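Local coordinates for carboxylesterase (PDB 3WJ2), which probably hydrolyses carboxylic esters as a carboxylesterase of the alpha/beta-hydrolase fold, from the archaeon Ferroplasma acidiphilum, at residues B[135-140]-B[144-149]. Residues are numbered along the deposited sequence; the frame is centred on the assembly and turned at random.
Sequences HYIAKK and FGIEGR
Ile-137 packs against one face of the Phe-144 ring: its CG1 sits 3.9 Å from the ring plane, displaced toward the rim, with near-equal approaches of 4.0 Å to CE2 and CZ. Its chi1 of -62° puts the second branch, CG2, anti to the backbone N, where it meets both CD2 of the same ring and, at 3.7 Å, CD1 of Ile-146. One beta-branched residue thus serves two partners, and both side chains cross it at about a right angle. Lys-140 O lies in the plane of the Phe-144 ring, 3.4 Å from CD2, so the carbonyl meets the polarised C-H edge and not the pi face. At CZ, the edge of Tyr-136 approaches through CE2 at 4.1 Å. Tyr-136 has CG anti to its own N (chi1 -179°), which turns the ring so that CE2 comes to CZ; its face carries CE of Lys-140, 3.5 Å from the plane. An alanine in place of Phe-144 would remove the ring face and would probably open a gap over Ile-137 CG1 and leave Tyr-136 CE2 without its partner at CZ. Phe-144 and Tyr-136 both touch Ile-58 of strand 52-60, while Ile-137 and Ile-146 reach strands 78-82 and 109-113. Apolar contacts therefore hold the loop leading into strand 150-155 against the last turn of helix 125-139, and both against the sheet: the helix-to-strand return of a right-handed beta-alpha-beta crossover in the alpha/beta-hydrolase fold, joining strand 109-113 to the parallel strand 150-155.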
ATOM      1  N   HIS B 135     -22.274 -23.870 -21.864  1.00 12.37           N
ATOM      2  CA  HIS B 135     -22.227 -25.094 -22.695  1.00 15.04           C
ATOM      3  C   HIS B 135     -23.424 -25.203 -23.581  1.00 14.65           C
ATOM      4  O   HIS B 135     -23.298 -25.672 -24.755  1.00 16.77           O
ATOM      5  CB  HIS B 135     -21.987 -26.323 -21.810  1.00 14.41           C
ATOM      6  CG  HIS B 135     -20.566 -26.457 -21.363  1.00 14.03           C
ATOM      7  ND1 HIS B 135     -19.522 -26.767 -22.221  1.00 17.94           N
ATOM      8  CD2 HIS B 135     -19.999 -26.173 -20.167  1.00 16.68           C
ATOM      9  CE1 HIS B 135     -18.390 -26.759 -21.534  1.00 18.76           C
ATOM     10  NE2 HIS B 135     -18.652 -26.422 -20.276  1.00 17.09           N
ATOM     11  N   TYR B 136     -24.585 -24.762 -23.129  1.00 14.22           N
ATOM     12  CA  TYR B 136     -25.799 -24.786 -23.993  1.00 14.44           C
ATOM     13  C   TYR B 136     -25.614 -23.933 -25.237  1.00 17.88           C
ATOM     14  O   TYR B 136     -25.885 -24.410 -26.389  1.00 15.70           O
ATOM     15  CB  TYR B 136     -26.978 -24.339 -23.161  1.00 15.96           C
ATOM     16  CG  TYR B 136     -28.344 -24.302 -23.850  1.00 19.11           C
ATOM     17  CD1 TYR B 136     -29.325 -25.209 -23.551  1.00 22.70           C
ATOM     18  CD2 TYR B 136     -28.672 -23.196 -24.627  1.00 23.35           C
ATOM     19  CE1 TYR B 136     -30.613 -25.062 -24.125  1.00 25.53           C
ATOM     20  CE2 TYR B 136     -29.924 -23.040 -25.179  1.00 29.92           C
ATOM     21  CZ  TYR B 136     -30.891 -23.986 -24.921  1.00 30.64           C
ATOM     22  OH  TYR B 136     -32.203 -23.775 -25.465  1.00 32.34           O
ATOM     23  N   ILE B 137     -25.185 -22.681 -25.048  1.00 15.30           N
ATOM     24  CA  ILE B 137     -24.984 -21.815 -26.190  1.00 17.37           C
ATOM     25  C   ILE B 137     -23.857 -22.277 -27.076  1.00 17.15           C
ATOM     26  O   ILE B 137     -23.966 -22.189 -28.320  1.00 18.34           O
ATOM     27  CB  ILE B 137     -24.840 -20.335 -25.753  1.00 17.46           C
ATOM     28  CG1 ILE B 137     -26.159 -19.944 -25.091  1.00 18.23           C
ATOM     29  CG2 ILE B 137     -24.620 -19.433 -26.995  1.00 17.67           C
ATOM     30  CD1 ILE B 137     -26.048 -18.697 -24.120  1.00 18.71           C
ATOM     31  N   ALA B 138     -22.797 -22.804 -26.520  1.00 16.38           N
ATOM     32  CA  ALA B 138     -21.692 -23.316 -27.328  1.00 17.91           C
ATOM     33  C   ALA B 138     -22.176 -24.510 -28.207  1.00 21.76           C
ATOM     34  O   ALA B 138     -21.807 -24.593 -29.408  1.00 22.42           O
ATOM     35  CB  ALA B 138     -20.526 -23.720 -26.537  1.00 17.84           C
ATOM     36  N   LYS B 139     -22.991 -25.387 -27.635  1.00 21.93           N
ATOM     37  CA  LYS B 139     -23.498 -26.503 -28.469  1.00 23.87           C
ATOM     38  C   LYS B 139     -24.414 -26.018 -29.517  1.00 23.88           C
ATOM     39  O   LYS B 139     -24.379 -26.557 -30.628  1.00 25.94           O
ATOM     40  CB  LYS B 139     -24.229 -27.518 -27.648  1.00 26.49           C
ATOM     41  CG  LYS B 139     -23.310 -28.313 -26.779  1.00 32.09           C
ATOM     42  CD  LYS B 139     -24.127 -29.232 -25.770  1.00 39.15           C
ATOM     43  CE  LYS B 139     -25.637 -28.860 -25.556  1.00 42.39           C
ATOM     44  NZ  LYS B 139     -26.180 -29.522 -24.302  1.00 44.96           N
ATOM     45  N   LYS B 140     -25.264 -25.054 -29.204  1.00 20.96           N
ATOM     46  CA  LYS B 140     -26.303 -24.612 -30.110  1.00 22.75           C
ATOM     47  C   LYS B 140     -25.922 -23.319 -30.823  1.00 21.81           C
ATOM     48  O   LYS B 140     -26.765 -22.485 -31.054  1.00 22.21           O
ATOM     49  CB  LYS B 140     -27.629 -24.415 -29.347  1.00 23.78           C
ATOM     50  CG  LYS B 140     -28.091 -25.740 -28.715  1.00 30.99           C
ATOM     51  CD  LYS B 140     -29.378 -25.527 -28.013  1.00 32.12           C
ATOM     52  CE  LYS B 140     -29.683 -26.734 -27.098  1.00 39.09           C
ATOM     53  NZ  LYS B 140     -29.715 -28.048 -27.873  1.00 41.96           N
ATOM     54  N   PHE B 144     -28.089 -19.271 -32.349  1.00 31.45           N
ATOM     55  CA  PHE B 144     -27.906 -17.878 -31.992  1.00 29.61           C
ATOM     56  C   PHE B 144     -27.143 -17.082 -33.045  1.00 29.99           C
ATOM     57  O   PHE B 144     -26.851 -15.885 -32.821  1.00 30.98           O
ATOM     58  CB  PHE B 144     -27.170 -17.770 -30.631  1.00 29.87           C
ATOM     59  CG  PHE B 144     -27.940 -18.401 -29.485  1.00 24.02           C
ATOM     60  CD1 PHE B 144     -28.757 -17.629 -28.648  1.00 28.42           C
ATOM     61  CD2 PHE B 144     -27.868 -19.772 -29.278  1.00 24.02           C
ATOM     62  CE1 PHE B 144     -29.458 -18.225 -27.619  1.00 26.87           C
ATOM     63  CE2 PHE B 144     -28.552 -20.385 -28.294  1.00 24.87           C
ATOM     64  CZ  PHE B 144     -29.392 -19.647 -27.447  1.00 23.11           C
ATOM     65  N   GLY B 145     -26.876 -17.702 -34.197  1.00 28.28           N
ATOM     66  CA  GLY B 145     -26.147 -17.004 -35.286  1.00 27.83           C
ATOM     67  C   GLY B 145     -24.684 -16.727 -34.979  1.00 26.67           C
ATOM     68  O   GLY B 145     -24.076 -15.806 -35.529  1.00 26.79           O
ATOM     69  N   ILE B 146     -24.109 -17.584 -34.148  1.00 24.88           N
ATOM     70  CA  ILE B 146     -22.729 -17.471 -33.777  1.00 24.57           C
ATOM     71  C   ILE B 146     -21.964 -18.446 -34.636  1.00 25.76           C
ATOM     72  O   ILE B 146     -22.104 -19.658 -34.453  1.00 26.90           O
ATOM     73  CB  ILE B 146     -22.508 -17.783 -32.242  1.00 22.57           C
ATOM     74  CG1 ILE B 146     -23.323 -16.810 -31.407  1.00 24.12           C
ATOM     75  CG2 ILE B 146     -20.995 -17.810 -31.912  1.00 22.42           C
ATOM     76  CD1 ILE B 146     -23.603 -17.324 -29.920  1.00 21.67           C
ATOM     77  N   GLU B 147     -21.145 -17.904 -35.535  1.00 23.83           N
ATOM     78  CA  GLU B 147     -20.231 -18.681 -36.372  1.00 27.50           C
ATOM     79  C   GLU B 147     -18.833 -18.759 -35.814  1.00 27.48           C
ATOM     80  O   GLU B 147     -18.092 -19.701 -36.142  1.00 27.72           O
ATOM     81  CB  GLU B 147     -20.194 -18.093 -37.822  1.00 28.93           C
ATOM     82  CG  GLU B 147     -21.585 -18.105 -38.501  1.00 37.06           C
ATOM     83  CD  GLU B 147     -22.276 -19.475 -38.403  1.00 47.94           C
ATOM     84  OE1 GLU B 147     -21.605 -20.486 -38.703  1.00 51.15           O
ATOM     85  OE2 GLU B 147     -23.482 -19.561 -38.004  1.00 53.68           O
ATOM     86  N   GLY B 148     -18.455 -17.782 -34.950  1.00 25.46           N
ATOM     87  CA  GLY B 148     -17.075 -17.747 -34.456  1.00 24.26           C
ATOM     88  C   GLY B 148     -17.007 -18.233 -33.017  1.00 22.13           C
ATOM     89  O   GLY B 148     -17.611 -19.281 -32.664  1.00 23.14           O
ATOM     90  N   ARG B 149     -16.270 -17.472 -32.211  1.00 17.95           N
ATOM     91  CA  ARG B 149     -15.878 -17.945 -30.854  1.00 17.64           C
ATOM     92  C   ARG B 149     -16.759 -17.347 -29.807  1.00 15.93           C
ATOM     93  O   ARG B 149     -17.531 -16.426 -30.095  1.00 18.57           O
ATOM     94  CB  ARG B 149     -14.420 -17.588 -30.513  1.00 17.01           C
ATOM     95  CG  ARG B 149     -13.370 -18.233 -31.478  1.00 18.53           C
ATOM     96  CD  ARG B 149     -11.859 -18.085 -31.062  1.00 22.95           C
ATOM     97  NE  ARG B 149     -10.941 -18.876 -31.909  1.00 30.66           N
ATOM     98  CZ  ARG B 149     -10.269 -18.402 -32.968  1.00 33.04           C
ATOM     99  NH1 ARG B 149     -10.423 -17.140 -33.355  1.00 30.92           N
ATOM    100  NH2 ARG B 149      -9.433 -19.192 -33.679  1.00 33.32           N
TER